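Local coordinates for protein transcriptional regulator, MarR family (PDB 4XRF) that probably binds DNA as a winged helix-turn-helix transcription factor of the MarR family and so regulates gene expression, at residues E75-Y80 / V89-T94. Residues are numbered along the deposited sequence; the frame is centred on the assembly and turned at random.
Sequences ELVERY and VIIELT
Glu78 and Glu92 exchange a pair of backbone hydrogen bonds, Glu78 N to Glu92 O at 2.7 Å and Glu92 N back to Glu78 O at 2.9 Å, and the next hydrogen-bonded pair toward the turn, Tyr80 and Ile90, does the same. Between these hydrogen-bonded pairs Arg79 faces Ile91 in a non-hydrogen-bonded pair, where CA-H...O contacts from Arg79 CA to Ile90 O and from Ile91 CA to Glu78 O supplement the ladder. Beyond the regular pairing, Thr94 N reaches Leu76 O (3.0 Å) on a nearly straight N-H line, although it sits above the carbonyl plane. Thr94 OG1, set between its own backbone N and carbonyl carbon (chi1 60°), donates to Glu75 O at 2.7 Å. That carbonyl belongs to the residue closing helix 61-73 in a Schellman motif, while the same OG1 caps Gly97 N at the start of helix 95-106, so one threonine side chain links two helix ends. Strands 77-81 and 89-93 form the beta hairpin that is the wing of the winged helix-turn-helix fold, and the short strand 48-49 pairs with the far edge of 89-93. On the face turned to helices 33-45 and 61-73, the CG2 of Ile91 meets Val77 CB at 3.9 Å, and its CD1 lies alongside the Arg79 chain. Val89 CG1 packs against that chain too, 3.6 Å from Arg79 CD; the guanidinium group continues to a salt bridge with Asp69. On the opposite face, which also carries Glu78 and Glu92, the Tyr80 ring lies over Ile90, whose CB makes a CH-pi contact 3.8 Å from the ring centroid, displaced toward the rim, as CG2 approaches Tyr80 OH at 3.4 Å. With CG between the backbone N and the carbonyl carbon (chi1 67°), the Tyr80 ring is laid over the Ile90 side chain.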
ATOM      1  N   GLU A  75      -9.939   0.882  23.215  1.00 39.19           N
ATOM      2  CA  GLU A  75     -10.685   1.334  24.404  1.00 40.49           C
ATOM      3  C   GLU A  75     -11.300   2.717  24.195  1.00 39.34           C
ATOM      4  O   GLU A  75     -11.449   3.497  25.143  1.00 40.41           O
ATOM      5  CB  GLU A  75      -9.774   1.337  25.646  1.00 43.48           C
ATOM      6  CG  GLU A  75      -9.633  -0.022  26.319  1.00 46.41           C
ATOM      7  CD  GLU A  75      -8.425  -0.105  27.236  1.00 49.47           C
ATOM      8  OE1 GLU A  75      -7.855   0.948  27.604  1.00 51.30           O
ATOM      9  OE2 GLU A  75      -8.031  -1.235  27.592  1.00 51.33           O
ATOM     10  N   LEU A  76     -11.640   3.029  22.951  1.00 36.99           N
ATOM     11  CA  LEU A  76     -12.094   4.374  22.624  1.00 36.24           C
ATOM     12  C   LEU A  76     -13.618   4.495  22.637  1.00 36.06           C
ATOM     13  O   LEU A  76     -14.153   5.593  22.777  1.00 36.14           O
ATOM     14  CB  LEU A  76     -11.501   4.850  21.290  1.00 34.73           C
ATOM     15  CG  LEU A  76      -9.965   4.883  21.191  1.00 34.92           C
ATOM     16  CD1 LEU A  76      -9.510   5.285  19.787  1.00 33.83           C
ATOM     17  CD2 LEU A  76      -9.359   5.817  22.240  1.00 36.16           C
ATOM     18  N   VAL A  77     -14.299   3.370  22.450  1.00 36.03           N
ATOM     19  CA  VAL A  77     -15.761   3.313  22.541  1.00 36.71           C
ATOM     20  C   VAL A  77     -16.168   2.127  23.405  1.00 38.39           C
ATOM     21  O   VAL A  77     -15.354   1.234  23.642  1.00 38.39           O
ATOM     22  CB  VAL A  77     -16.444   3.174  21.150  1.00 35.30           C
ATOM     23  CG1 VAL A  77     -16.050   4.317  20.212  1.00 34.23           C
ATOM     24  CG2 VAL A  77     -16.149   1.820  20.511  1.00 34.69           C
ATOM     25  N   GLU A  78     -17.416   2.142  23.881  1.00 40.14           N
ATOM     26  CA  GLU A  78     -18.012   0.981  24.513  0.50 41.70           C
ATOM     27  C   GLU A  78     -19.256   0.558  23.720  1.00 41.84           C
ATOM     28  O   GLU A  78     -20.011   1.404  23.219  1.00 41.25           O
ATOM     29  CB  GLU A  78     -18.355   1.294  25.971  0.50 43.66           C
ATOM     30  CG  GLU A  78     -18.339   0.091  26.902  0.50 45.14           C
ATOM     31  CD  GLU A  78     -17.660   0.405  28.224  0.50 46.69           C
ATOM     32  OE1 GLU A  78     -16.423   0.567  28.239  0.50 46.32           O
ATOM     33  OE2 GLU A  78     -18.361   0.495  29.250  0.50 48.42           O
ATOM     34  N   ARG A  79     -19.436  -0.752  23.579  1.00 42.83           N
ATOM     35  CA  ARG A  79     -20.601  -1.325  22.940  1.00 43.99           C
ATOM     36  C   ARG A  79     -21.421  -1.997  24.029  1.00 46.45           C
ATOM     37  O   ARG A  79     -20.877  -2.643  24.922  1.00 47.23           O
ATOM     38  CB  ARG A  79     -20.201  -2.360  21.889  1.00 43.98           C
ATOM     39  CG  ARG A  79     -21.367  -3.161  21.307  1.00 45.68           C
ATOM     40  CD  ARG A  79     -20.948  -3.824  20.000  1.00 46.47           C
ATOM     41  NE  ARG A  79     -19.801  -4.709  20.198  1.00 47.92           N
ATOM     42  CZ  ARG A  79     -18.919  -5.044  19.263  1.00 47.44           C
ATOM     43  NH1 ARG A  79     -19.002  -4.556  18.023  1.00 46.32           N
ATOM     44  NH2 ARG A  79     -17.938  -5.875  19.584  1.00 48.30           N
ATOM     45  N   TYR A  80     -22.727  -1.813  23.959  1.00 47.43           N
ATOM     46  CA  TYR A  80     -23.625  -2.529  24.833  1.00 50.78           C
ATOM     47  C   TYR A  80     -24.968  -2.737  24.140  1.00 50.14           C
ATOM     48  O   TYR A  80     -25.273  -2.111  23.116  1.00 48.21           O
ATOM     49  CB  TYR A  80     -23.786  -1.808  26.179  1.00 54.15           C
ATOM     50  CG  TYR A  80     -24.500  -0.483  26.077  1.00 55.84           C
ATOM     51  CD1 TYR A  80     -23.801   0.687  25.755  1.00 55.51           C
ATOM     52  CD2 TYR A  80     -25.871  -0.400  26.306  1.00 58.49           C
ATOM     53  CE1 TYR A  80     -24.455   1.906  25.662  1.00 56.83           C
ATOM     54  CE2 TYR A  80     -26.540   0.806  26.213  1.00 60.26           C
ATOM     55  CZ  TYR A  80     -25.827   1.955  25.896  1.00 59.25           C
ATOM     56  OH  TYR A  80     -26.507   3.147  25.799  1.00 60.85           O
ATOM     57  N   VAL A  89     -28.124  -2.517  19.575  1.00 45.15           N
ATOM     58  CA  VAL A  89     -26.694  -2.387  19.897  1.00 43.34           C
ATOM     59  C   VAL A  89     -26.332  -0.903  19.881  1.00 41.96           C
ATOM     60  O   VAL A  89     -26.459  -0.232  18.841  1.00 41.09           O
ATOM     61  CB  VAL A  89     -25.829  -3.154  18.868  1.00 42.39           C
ATOM     62  CG1 VAL A  89     -24.337  -3.058  19.201  1.00 41.44           C
ATOM     63  CG2 VAL A  89     -26.270  -4.611  18.739  1.00 43.56           C
ATOM     64  N   ILE A  90     -25.897  -0.401  21.035  1.00 41.73           N
ATOM     65  CA  ILE A  90     -25.521   0.995  21.196  1.00 41.04           C
ATOM     66  C   ILE A  90     -23.994   1.159  21.334  1.00 39.95           C
ATOM     67  O   ILE A  90     -23.347   0.431  22.103  1.00 40.03           O
ATOM     68  CB  ILE A  90     -26.184   1.627  22.435  1.00 42.51           C
ATOM     69  CG1 ILE A  90     -27.692   1.346  22.479  1.00 44.46           C
ATOM     70  CG2 ILE A  90     -25.873   3.122  22.509  1.00 42.26           C
ATOM     71  CD1 ILE A  90     -28.490   1.978  21.368  1.00 44.50           C
ATOM     72  N   ILE A  91     -23.446   2.129  20.598  1.00 38.70           N
ATOM     73  CA  ILE A  91     -22.032   2.480  20.665  1.00 37.85           C
ATOM     74  C   ILE A  91     -21.878   3.861  21.310  1.00 38.68           C
ATOM     75  O   ILE A  91     -22.626   4.800  21.007  1.00 38.91           O
ATOM     76  CB  ILE A  91     -21.348   2.459  19.271  1.00 36.29           C
ATOM     77  CG1 ILE A  91     -21.743   1.210  18.461  1.00 36.16           C
ATOM     78  CG2 ILE A  91     -19.831   2.596  19.398  1.00 35.55           C
ATOM     79  CD1 ILE A  91     -21.475  -0.117  19.141  1.00 36.65           C
ATOM     80  N   GLU A  92     -20.896   3.971  22.193  1.00 39.31           N
ATOM     81  CA  GLU A  92     -20.698   5.159  22.993  1.00 41.02           C
ATOM     82  C   GLU A  92     -19.211   5.461  23.137  1.00 40.66           C
ATOM     83  O   GLU A  92     -18.420   4.561  23.371  1.00 39.94           O
ATOM     84  CB  GLU A  92     -21.272   4.909  24.375  1.00 43.65           C
ATOM     85  CG  GLU A  92     -21.268   6.131  25.255  1.00 46.97           C
ATOM     86  CD  GLU A  92     -22.029   5.899  26.541  1.00 50.66           C
ATOM     87  OE1 GLU A  92     -21.488   5.236  27.458  1.00 52.64           O
ATOM     88  OE2 GLU A  92     -23.172   6.378  26.629  1.00 52.15           O
ATOM     89  N   LEU A  93     -18.857   6.737  23.032  1.00 41.24           N
ATOM     90  CA  LEU A  93     -17.491   7.213  23.256  1.00 41.99           C
ATOM     91  C   LEU A  93     -17.102   6.996  24.725  1.00 43.21           C
ATOM     92  O   LEU A  93     -17.909   7.247  25.624  1.00 44.39           O
ATOM     93  CB  LEU A  93     -17.465   8.696  22.923  1.00 43.20           C
ATOM     94  CG  LEU A  93     -16.359   9.392  22.164  1.00 43.89           C
ATOM     95  CD1 LEU A  93     -15.874   8.611  20.944  1.00 42.29           C
ATOM     96  CD2 LEU A  93     -16.879  10.773  21.791  1.00 44.65           C
ATOM     97  N   THR A  94     -15.899   6.495  24.983  1.00 42.69           N
ATOM     98  CA  THR A  94     -15.402   6.481  26.366  1.00 44.30           C
ATOM     99  C   THR A  94     -14.715   7.818  26.668  1.00 45.42           C
ATOM    100  O   THR A  94     -14.529   8.644  25.767  1.00 44.47           O
ATOM    101  CB  THR A  94     -14.439   5.304  26.650  1.00 44.11           C
ATOM    102  OG1 THR A  94     -13.302   5.392  25.786  1.00 42.94           O
ATOM    103  CG2 THR A  94     -15.133   3.963  26.433  1.00 43.34           C
TER